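Local coordinates for hypothetical UPF0204 protein AF0625 (Archaeoglobus fulgidus, PDB 1YQE) that probably hydrolyses D-aminoacyl-tRNAs to free tRNA and D-amino acids as a zinc-dependent deacylase of the DtdA family, at residues 113-118 / 211-216; 188-193 / 238-243; 38-43 / 67-72. All blocks are in the same frame, centred on the assembly; numbering follows the deposited sequence.

Contact 1 (113-118 / 211-216); sequences SPQTMK and TFTFGH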
loop_
_atom_site.group_PDB
_atom_site.type_symbol
_atom_site.label_atom_id
_atom_site.label_comp_id
_atom_site.label_asym_id
_atom_site.label_seq_id
_atom_site.Cartn_x
_atom_site.Cartn_y
_atom_site.Cartn_z
ATOM N N SER A 113 2.387 4.353 4.008
ATOM C CA SER A 113 2.687 5.641 3.379
ATOM C C SER A 113 1.343 6.123 2.832
ATOM O O SER A 113 1.124 6.163 1.619
ATOM C CB SER A 113 3.696 5.458 2.242
ATOM O OG SER A 113 4.202 6.707 1.799
ATOM N N PRO A 114 0.422 6.494 3.736
ATOM C CA PRO A 114 -0.939 6.969 3.448
ATOM C C PRO A 114 -1.100 8.068 2.408
ATOM O O PRO A 114 -2.002 8.001 1.571
ATOM C CB PRO A 114 -1.455 7.400 4.821
ATOM C CG PRO A 114 -0.698 6.516 5.758
ATOM C CD PRO A 114 0.688 6.563 5.184
ATOM N N GLN A 115 -0.241 9.079 2.461
ATOM C CA GLN A 115 -0.343 10.182 1.509
ATOM C C GLN A 115 -0.044 9.748 0.081
ATOM O O GLN A 115 -0.831 10.017 -0.836
ATOM C CB GLN A 115 0.599 11.322 1.915
ATOM C CG GLN A 115 0.354 11.862 3.322
ATOM C CD GLN A 115 -1.080 12.322 3.552
ATOM O OE1 GLN A 115 -1.691 12.955 2.687
ATOM N NE2 GLN A 115 -1.617 12.023 4.733
ATOM N N THR A 116 1.083 9.069 -0.110
ATOM C CA THR A 116 1.479 8.612 -1.432
ATOM C C THR A 116 0.495 7.585 -1.978
ATOM O O THR A 116 0.166 7.602 -3.164
ATOM C CB THR A 116 2.895 8.021 -1.413
ATOM O OG1 THR A 116 3.815 9.040 -1.001
ATOM C CG2 THR A 116 3.289 7.526 -2.796
ATOM N N MET A 117 0.026 6.691 -1.117
ATOM C CA MET A 117 -0.951 5.705 -1.551
ATOM C C MET A 117 -2.158 6.449 -2.130
ATOM O O MET A 117 -2.679 6.077 -3.181
ATOM C CB MET A 117 -1.400 4.852 -0.373
ATOM C CG MET A 117 -0.312 3.971 0.196
ATOM S SD MET A 117 -0.784 3.370 1.822
ATOM C CE MET A 117 -2.117 2.223 1.379
ATOM N N LYS A 118 -2.589 7.503 -1.439
ATOM C CA LYS A 118 -3.739 8.295 -1.877
ATOM C C LYS A 118 -3.486 8.989 -3.209
ATOM O O LYS A 118 -4.310 8.928 -4.116
ATOM C CB LYS A 118 -4.097 9.351 -0.822
ATOM C CG LYS A 118 -5.300 10.238 -1.179
ATOM C CD LYS A 118 -6.623 9.450 -1.205
ATOM C CE LYS A 118 -7.831 10.382 -1.335
ATOM N NZ LYS A 118 -9.134 9.653 -1.222
ATOM N N THR A 211 -11.739 12.671 0.948
ATOM C CA THR A 211 -10.483 13.311 1.319
ATOM C C THR A 211 -9.746 12.426 2.327
ATOM O O THR A 211 -8.812 12.868 2.990
ATOM C CB THR A 211 -10.731 14.688 1.961
ATOM O OG1 THR A 211 -11.591 14.533 3.099
ATOM C CG2 THR A 211 -11.399 15.640 0.953
ATOM N N PHE A 212 -10.179 11.174 2.427
ATOM C CA PHE A 212 -9.576 10.228 3.356
ATOM C C PHE A 212 -8.684 9.204 2.681
ATOM O O PHE A 212 -8.942 8.766 1.556
ATOM C CB PHE A 212 -10.656 9.463 4.127
ATOM C CG PHE A 212 -10.921 9.995 5.502
ATOM C CD1 PHE A 212 -11.830 11.031 5.703
ATOM C CD2 PHE A 212 -10.275 9.442 6.605
ATOM C CE1 PHE A 212 -12.099 11.509 6.982
ATOM C CE2 PHE A 212 -10.535 9.911 7.894
ATOM C CZ PHE A 212 -11.452 10.948 8.082
ATOM N N THR A 213 -7.629 8.819 3.386
ATOM C CA THR A 213 -6.725 7.801 2.894
ATOM C C THR A 213 -6.579 6.842 4.061
ATOM O O THR A 213 -7.054 7.126 5.157
ATOM C CB THR A 213 -5.345 8.365 2.508
ATOM O OG1 THR A 213 -4.561 7.311 1.937
ATOM C CG2 THR A 213 -4.607 8.925 3.735
ATOM N N PHE A 214 -5.933 5.708 3.818
ATOM C CA PHE A 214 -5.749 4.700 4.853
ATOM C C PHE A 214 -4.293 4.323 5.014
ATOM O O PHE A 214 -3.486 4.494 4.102
ATOM C CB PHE A 214 -6.525 3.427 4.495
ATOM C CG PHE A 214 -8.017 3.587 4.535
ATOM C CD1 PHE A 214 -8.718 3.370 5.715
ATOM C CD2 PHE A 214 -8.716 3.991 3.404
ATOM C CE1 PHE A 214 -10.098 3.554 5.774
ATOM C CE2 PHE A 214 -10.094 4.181 3.446
ATOM C CZ PHE A 214 -10.790 3.963 4.634
ATOM N N GLY A 215 -3.971 3.829 6.204
ATOM C CA GLY A 215 -2.639 3.342 6.477
ATOM C C GLY A 215 -2.855 1.838 6.414
ATOM O O GLY A 215 -2.615 1.204 5.388
ATOM N N HIS A 216 -3.346 1.270 7.508
ATOM C CA HIS A 216 -3.619 -0.160 7.557
ATOM C C HIS A 216 -5.124 -0.388 7.517
ATOM O O HIS A 216 -5.907 0.521 7.801
ATOM C CB HIS A 216 -3.005 -0.771 8.819
ATOM C CG HIS A 216 -1.540 -1.047 8.687
ATOM N ND1 HIS A 216 -1.047 -2.048 7.879
ATOM C CD2 HIS A 216 -0.461 -0.414 9.205
ATOM C CE1 HIS A 216 0.272 -2.021 7.903
ATOM N NE2 HIS A 216 0.654 -1.037 8.698
#

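Contact 2 (188-193 / 238-243); sequences WNVAVG and SEAEYI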
loop_
_atom_site.group_PDB
_atom_site.type_symbol
_atom_site.label_atom_id
_atom_site.label_comp_id
_atom_site.label_asym_id
_atom_site.label_seq_id
_atom_site.Cartn_x
_atom_site.Cartn_y
_atom_site.Cartn_z
ATOM N N TRP A 188 -3.974 14.629 3.443
ATOM C CA TRP A 188 -5.217 13.881 3.372
ATOM C C TRP A 188 -5.474 13.350 4.782
ATOM O O TRP A 188 -4.529 13.081 5.524
ATOM C CB TRP A 188 -5.084 12.696 2.408
ATOM C CG TRP A 188 -4.806 13.083 0.990
ATOM C CD1 TRP A 188 -3.625 12.963 0.319
ATOM C CD2 TRP A 188 -5.740 13.644 0.066
ATOM N NE1 TRP A 188 -3.765 13.410 -0.968
ATOM C CE2 TRP A 188 -5.057 13.833 -1.153
ATOM C CE3 TRP A 188 -7.093 14.007 0.150
ATOM C CZ2 TRP A 188 -5.678 14.366 -2.286
ATOM C CZ3 TRP A 188 -7.712 14.541 -0.977
ATOM C CH2 TRP A 188 -7.003 14.715 -2.179
ATOM N N ASN A 189 -6.746 13.218 5.149
ATOM C CA ASN A 189 -7.121 12.686 6.458
ATOM C C ASN A 189 -6.713 11.213 6.450
ATOM O O ASN A 189 -6.995 10.494 5.489
ATOM C CB ASN A 189 -8.629 12.833 6.663
ATOM C CG ASN A 189 -9.069 14.286 6.694
ATOM O OD1 ASN A 189 -8.611 15.060 7.532
ATOM N ND2 ASN A 189 -9.953 14.665 5.776
ATOM N N VAL A 190 -6.047 10.768 7.513
ATOM C CA VAL A 190 -5.560 9.394 7.592
ATOM C C VAL A 190 -6.327 8.530 8.584
ATOM O O VAL A 190 -6.548 8.918 9.728
ATOM C CB VAL A 190 -4.063 9.357 7.987
ATOM C CG1 VAL A 190 -3.539 7.924 7.917
ATOM C CG2 VAL A 190 -3.254 10.270 7.078
ATOM N N ALA A 191 -6.721 7.343 8.141
ATOM C CA ALA A 191 -7.447 6.441 9.018
ATOM C C ALA A 191 -6.936 5.014 8.929
ATOM O O ALA A 191 -6.252 4.637 7.984
ATOM C CB ALA A 191 -8.927 6.459 8.666
ATOM N N VAL A 192 -7.249 4.237 9.960
ATOM C CA VAL A 192 -6.938 2.825 9.966
ATOM C C VAL A 192 -8.352 2.285 9.775
ATOM O O VAL A 192 -9.285 2.777 10.399
ATOM C CB VAL A 192 -6.386 2.345 11.323
ATOM C CG1 VAL A 192 -6.525 0.833 11.420
ATOM C CG2 VAL A 192 -4.918 2.726 11.453
ATOM N N GLY A 193 -8.523 1.301 8.905
ATOM C CA GLY A 193 -9.859 0.774 8.685
ATOM C C GLY A 193 -10.045 -0.575 9.334
ATOM O O GLY A 193 -9.111 -1.373 9.395
ATOM N N SER A 238 0.457 4.321 11.441
ATOM C CA SER A 238 -0.143 4.952 10.270
ATOM C C SER A 238 -0.212 6.470 10.393
ATOM O O SER A 238 -0.453 7.159 9.407
ATOM C CB SER A 238 -1.562 4.417 10.053
ATOM O OG SER A 238 -1.567 3.009 9.878
ATOM N N GLU A 239 0.006 6.981 11.601
ATOM C CA GLU A 239 -0.078 8.417 11.875
ATOM C C GLU A 239 -1.521 8.849 11.609
ATOM O O GLU A 239 -1.797 9.968 11.174
ATOM C CB GLU A 239 0.925 9.200 11.006
ATOM C CG GLU A 239 2.375 8.783 11.289
ATOM C CD GLU A 239 3.430 9.646 10.605
ATOM O OE1 GLU A 239 4.585 9.177 10.502
ATOM O OE2 GLU A 239 3.123 10.784 10.186
ATOM N N ALA A 240 -2.441 7.934 11.905
ATOM C CA ALA A 240 -3.864 8.158 11.709
ATOM C C ALA A 240 -4.504 8.973 12.818
ATOM O O ALA A 240 -4.093 8.901 13.979
ATOM C CB ALA A 240 -4.583 6.824 11.593
ATOM N N GLU A 241 -5.514 9.750 12.450
ATOM C CA GLU A 241 -6.252 10.549 13.419
ATOM C C GLU A 241 -7.659 9.977 13.529
ATOM O O GLU A 241 -8.498 10.511 14.251
ATOM C CB GLU A 241 -6.333 12.014 12.975
ATOM C CG GLU A 241 -5.028 12.789 13.093
ATOM C CD GLU A 241 -4.439 12.738 14.497
ATOM O OE1 GLU A 241 -5.206 12.840 15.481
ATOM O OE2 GLU A 241 -3.201 12.607 14.618
ATOM N N TYR A 242 -7.907 8.876 12.825
ATOM C CA TYR A 242 -9.234 8.262 12.819
ATOM C C TYR A 242 -9.203 6.758 12.609
ATOM O O TYR A 242 -8.227 6.206 12.108
ATOM C CB TYR A 242 -10.070 8.810 11.658
ATOM C CG TYR A 242 -10.242 10.300 11.593
ATOM C CD1 TYR A 242 -11.283 10.931 12.275
ATOM C CD2 TYR A 242 -9.378 11.085 10.832
ATOM C CE1 TYR A 242 -11.462 12.306 12.194
ATOM C CE2 TYR A 242 -9.548 12.465 10.748
ATOM C CZ TYR A 242 -10.590 13.066 11.429
ATOM O OH TYR A 242 -10.775 14.424 11.335
ATOM N N ILE A 243 -10.298 6.112 12.995
ATOM C CA ILE A 243 -10.486 4.688 12.755
ATOM C C ILE A 243 -11.836 4.676 12.047
ATOM O O ILE A 243 -12.810 5.218 12.565
ATOM C CB ILE A 243 -10.633 3.842 14.039
ATOM C CG1 ILE A 243 -9.335 3.855 14.842
ATOM C CG2 ILE A 243 -10.967 2.390 13.659
ATOM C CD1 ILE A 243 -9.417 3.105 16.156
#

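Contact 3 (38-43 / 67-72); sequences FKLYLS and KYIDFE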
loop_
_atom_site.group_PDB
_atom_site.type_symbol
_atom_site.label_atom_id
_atom_site.label_comp_id
_atom_site.label_asym_id
_atom_site.label_seq_id
_atom_site.Cartn_x
_atom_site.Cartn_y
_atom_site.Cartn_z
ATOM N N PHE A 38 21.928 -5.831 -4.743
ATOM C CA PHE A 38 20.966 -5.104 -5.567
ATOM C C PHE A 38 21.476 -4.467 -6.852
ATOM O O PHE A 38 22.678 -4.319 -7.079
ATOM C CB PHE A 38 20.297 -3.992 -4.747
ATOM C CG PHE A 38 19.852 -4.418 -3.381
ATOM C CD1 PHE A 38 20.680 -4.234 -2.278
ATOM C CD2 PHE A 38 18.601 -4.999 -3.192
ATOM C CE1 PHE A 38 20.269 -4.620 -1.003
ATOM C CE2 PHE A 38 18.182 -5.389 -1.922
ATOM C CZ PHE A 38 19.017 -5.198 -0.826
ATOM N N LYS A 39 20.515 -4.088 -7.687
ATOM C CA LYS A 39 20.766 -3.403 -8.942
ATOM C C LYS A 39 20.038 -2.081 -8.730
ATOM O O LYS A 39 18.810 -2.044 -8.676
ATOM C CB LYS A 39 20.148 -4.161 -10.119
ATOM C CG LYS A 39 20.744 -5.542 -10.358
ATOM C CD LYS A 39 20.028 -6.283 -11.481
ATOM C CE LYS A 39 20.206 -5.586 -12.819
ATOM N NZ LYS A 39 21.643 -5.506 -13.200
ATOM N N LEU A 40 20.794 -1.002 -8.577
ATOM C CA LEU A 40 20.197 0.303 -8.343
ATOM C C LEU A 40 20.196 1.164 -9.595
ATOM O O LEU A 40 21.151 1.148 -10.369
ATOM C CB LEU A 40 20.957 1.039 -7.237
ATOM C CG LEU A 40 21.200 0.308 -5.917
ATOM C CD1 LEU A 40 22.022 1.208 -5.001
ATOM C CD2 LEU A 40 19.874 -0.065 -5.262
ATOM N N TYR A 41 19.114 1.909 -9.791
ATOM C CA TYR A 41 18.992 2.808 -10.928
ATOM C C TYR A 41 18.790 4.185 -10.323
ATOM O O TYR A 41 17.808 4.422 -9.617
ATOM C CB TYR A 41 17.798 2.422 -11.805
ATOM C CG TYR A 41 17.862 1.003 -12.331
ATOM C CD1 TYR A 41 17.487 -0.076 -11.528
ATOM C CD2 TYR A 41 18.322 0.734 -13.619
ATOM C CE1 TYR A 41 17.570 -1.387 -11.995
ATOM C CE2 TYR A 41 18.410 -0.574 -14.096
ATOM C CZ TYR A 41 18.033 -1.629 -13.278
ATOM O OH TYR A 41 18.116 -2.927 -13.736
ATOM N N LEU A 42 19.725 5.091 -10.593
ATOM C CA LEU A 42 19.667 6.431 -10.030
ATOM C C LEU A 42 19.371 7.541 -11.028
ATOM O O LEU A 42 19.752 7.472 -12.196
ATOM C CB LEU A 42 20.986 6.742 -9.327
ATOM C CG LEU A 42 21.509 5.668 -8.374
ATOM C CD1 LEU A 42 22.943 5.990 -7.976
ATOM C CD2 LEU A 42 20.606 5.586 -7.160
ATOM N N SER A 43 18.695 8.571 -10.532
ATOM C CA SER A 43 18.341 9.744 -11.315
ATOM C C SER A 43 18.096 10.849 -10.298
ATOM O O SER A 43 18.125 10.598 -9.093
ATOM C CB SER A 43 17.073 9.492 -12.136
ATOM O OG SER A 43 15.933 9.380 -11.305
ATOM N N LYS A 67 21.844 1.489 3.016
ATOM C CA LYS A 67 23.289 1.528 3.159
ATOM C C LYS A 67 23.898 2.206 1.934
ATOM O O LYS A 67 24.960 2.822 2.015
ATOM C CB LYS A 67 23.842 0.106 3.289
ATOM C CG LYS A 67 25.360 0.011 3.293
ATOM C CD LYS A 67 25.811 -1.443 3.341
ATOM C CE LYS A 67 27.307 -1.582 3.099
ATOM N NZ LYS A 67 27.720 -3.023 3.057
ATOM N N TYR A 68 23.207 2.107 0.802
ATOM C CA TYR A 68 23.707 2.671 -0.442
ATOM C C TYR A 68 23.036 3.961 -0.908
ATOM O O TYR A 68 23.624 4.718 -1.688
ATOM C CB TYR A 68 23.615 1.618 -1.545
ATOM C CG TYR A 68 24.096 0.255 -1.105
ATOM C CD1 TYR A 68 23.189 -0.760 -0.792
ATOM C CD2 TYR A 68 25.458 -0.022 -1.000
ATOM C CE1 TYR A 68 23.631 -2.022 -0.390
ATOM C CE2 TYR A 68 25.909 -1.277 -0.596
ATOM C CZ TYR A 68 24.992 -2.272 -0.294
ATOM O OH TYR A 68 25.438 -3.518 0.091
ATOM N N ILE A 69 21.812 4.206 -0.447
ATOM C CA ILE A 69 21.086 5.419 -0.827
ATOM C C ILE A 69 20.108 5.887 0.234
ATOM O O ILE A 69 19.647 5.105 1.061
ATOM C CB ILE A 69 20.276 5.226 -2.132
ATOM C CG1 ILE A 69 19.503 3.905 -2.077
ATOM C CG2 ILE A 69 21.198 5.300 -3.334
ATOM C CD1 ILE A 69 18.467 3.754 -3.185
ATOM N N ASP A 70 19.797 7.178 0.196
ATOM C CA ASP A 70 18.847 7.779 1.125
ATOM C C ASP A 70 17.501 7.902 0.426
ATOM O O ASP A 70 17.423 8.368 -0.714
ATOM C CB ASP A 70 19.303 9.175 1.535
ATOM C CG ASP A 70 20.406 9.157 2.561
ATOM O OD1 ASP A 70 20.981 8.079 2.823
ATOM O OD2 ASP A 70 20.697 10.242 3.102
ATOM N N PHE A 71 16.445 7.483 1.111
ATOM C CA PHE A 71 15.098 7.565 0.559
ATOM C C PHE A 71 14.097 7.677 1.704
ATOM O O PHE A 71 14.289 7.087 2.765
ATOM C CB PHE A 71 14.816 6.343 -0.328
ATOM C CG PHE A 71 15.121 5.027 0.327
ATOM C CD1 PHE A 71 14.144 4.358 1.063
ATOM C CD2 PHE A 71 16.385 4.459 0.214
ATOM C CE1 PHE A 71 14.422 3.138 1.676
ATOM C CE2 PHE A 71 16.678 3.239 0.823
ATOM C CZ PHE A 71 15.688 2.577 1.556
ATOM N N GLU A 72 13.041 8.461 1.490
ATOM C CA GLU A 72 12.027 8.686 2.516
ATOM C C GLU A 72 10.910 7.654 2.538
ATOM O O GLU A 72 10.177 7.558 3.521
ATOM C CB GLU A 72 11.420 10.083 2.357
ATOM C CG GLU A 72 10.945 10.388 0.950
ATOM C CD GLU A 72 10.352 11.780 0.818
ATOM O OE1 GLU A 72 10.664 12.651 1.659
ATOM O OE2 GLU A 72 9.581 12.004 -0.138
#

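Contact 1 (113-118 / 211-216)
With OG1 of Thr213 anti to its own nitrogen (chi1 -176°), the hydroxyl meets the first turn of helix 114-125, while Lys118 sets CG opposite its nitrogen and bends once, at chi2 (67°), to run back along 212-218, an edge strand of the parallel sheet. Thr213 OG1 donates to Pro114 O at 2.7 Å, tilted out of the carbonyl plane; Lys118 N reaches the same oxygen from the other face, so two bonds grip it. The side chains of Lys118 and Thr213 pass alongside one another, pointing opposite ways, with Lys118 CB 3.5 Å from Thr213 OG1. Lys118 NZ binds Phe212 O at 2.9 Å from above the carbonyl plane, and also donates to the carbonyls of Met207 and Thr210. A methionine in its place would probably leave these three carbonyls without their shared donor and cost the helix one of its two hydrogen bonds to the strand segment. At the other end Pro114 CG packs on Gly215 CA at 3.8 Å, and Met117 SD lies 3.7 Å from Phe214 O, a buried oxygen with no hydrogen-bond partner. The ammonium is thus held by backbone oxygens whose partial charges, with Trp188 in cation-pi contact, probably help stabilise its buried charge.

Contact 2 (188-193 / 238-243)
Val190 O takes two successive amides of the other segment: Glu241 N at 3.0 Å, and Tyr242 N by a weak, bent bond of 3.4 Å with an angle of 128° at the hydrogen. The pairing thus begins before strand 242-245 does, as the chain swings in from helix 228-238. That helix ends in a Schellman motif with Glu239, of positive phi, at C-prime, and Ala240 follows it against Val190. Val190 CG1, anti to the backbone nitrogen (chi1 -174°), reaches Ser238 O at 3.5 Å and flanks the Ala240 methyl, which Val192 CG2 meets from farther along the strand. From there the two chains run as neighbouring parallel strands in the middle of the four-stranded parallel sheet, Ala191 bridged with Tyr242 and Val192 with Ile243; helix 228-238 forms the beta-alpha-beta crossover from edge strand 212-218 past strand 189-194 to strand 242-245. Val192 N donates to Tyr242 O at 3.1 Å, and the same oxygen receives a CA-H...O contact from Ala191. On the face carrying Ala191 and Tyr242 the two CB atoms lie 4.0 Å apart. The Tyr242 ring turns an edge to Val190 O, its CD2 3.7 Å away and the oxygen in the ring plane, and meets the ring of Phe212, two strands over on 212-218, edge-to-face. On the opposite face, Ser238 OG lies beside Val192 CG2 and is hydrogen-bonded to Ala234 O within its own helix.

Contact 3 (38-43 / 67-72)
Phe38 and Tyr68 supply the aromatic part of this wholly apolar contact. The two side chains lie roughly perpendicular, and the nearest atoms, Phe38 CD1 and Tyr68 CE1, are 4.1 Å apart. Tyr68 CE1 lies close to the plane of the Phe38 ring, at its edge, whereas Phe38 CD1 approaches the tyrosine ring obliquely; the pair therefore touches at one corner without stacking. The aliphatic chain of Lys67 lies over a face of the Tyr68 ring, with CG 4.1 Å above its centre.

The aliphatic contacts come from the alternate residues Leu40 and Leu42, which point to the same side of strand 38-42 as Phe38. Leu40 CD1 meets Tyr68 CB at 3.8 Å, touching the root of that side chain, and lies more loosely against Ile69 CG2 at 4.5 Å. Leu42 CD2 reaches the same Ile69 methyl at 3.9 Å. In Ile69, chi1 of 46° places CG2 anti to the carbonyl carbon, and this branch points at the two leucines. No hydrogen bond joins the segments, whose nearest CA atoms, those of Leu40 and Tyr68, are 9.0 Å apart: side chains alone bridge the distance between a strand and a loop.

Strand 38-42 lies in the mixed eight-stranded sheet between 31-35 and 47-51, and the loop 67-72 leads from helix 61-65 into strand 73-81 of the same sheet. Leu65 of that helix packs on Phe38 and Leu40, Val35 of strand 31-35 touches Leu40 and Tyr68, and Tyr47 of strand 47-51 meets Leu42 and Ile69.

From the N terminus, contact 3 first closes a short loop through strand 47-51 and helix 61-65, fastening the approach to strand 73-81 against one end of the mixed sheet. It is complete before contact 1 opens. Contact 1 brings helix 114-125 onto edge strand 212-218 of the parallel sheet; contact 2 opens inside that loop and closes beyond it, so the two cross. It pairs strand 189-194 with the entry to strand 242-245, the sheet's two inner strands. Contacts 1 and 2 touch through Thr213 N to Asn189 O and Gln115 OE1 to Trp188 N; strands 212-218 and 189-194 are neighbours. Contact 3 stands apart, its centre about 24 Å from that of contact 1.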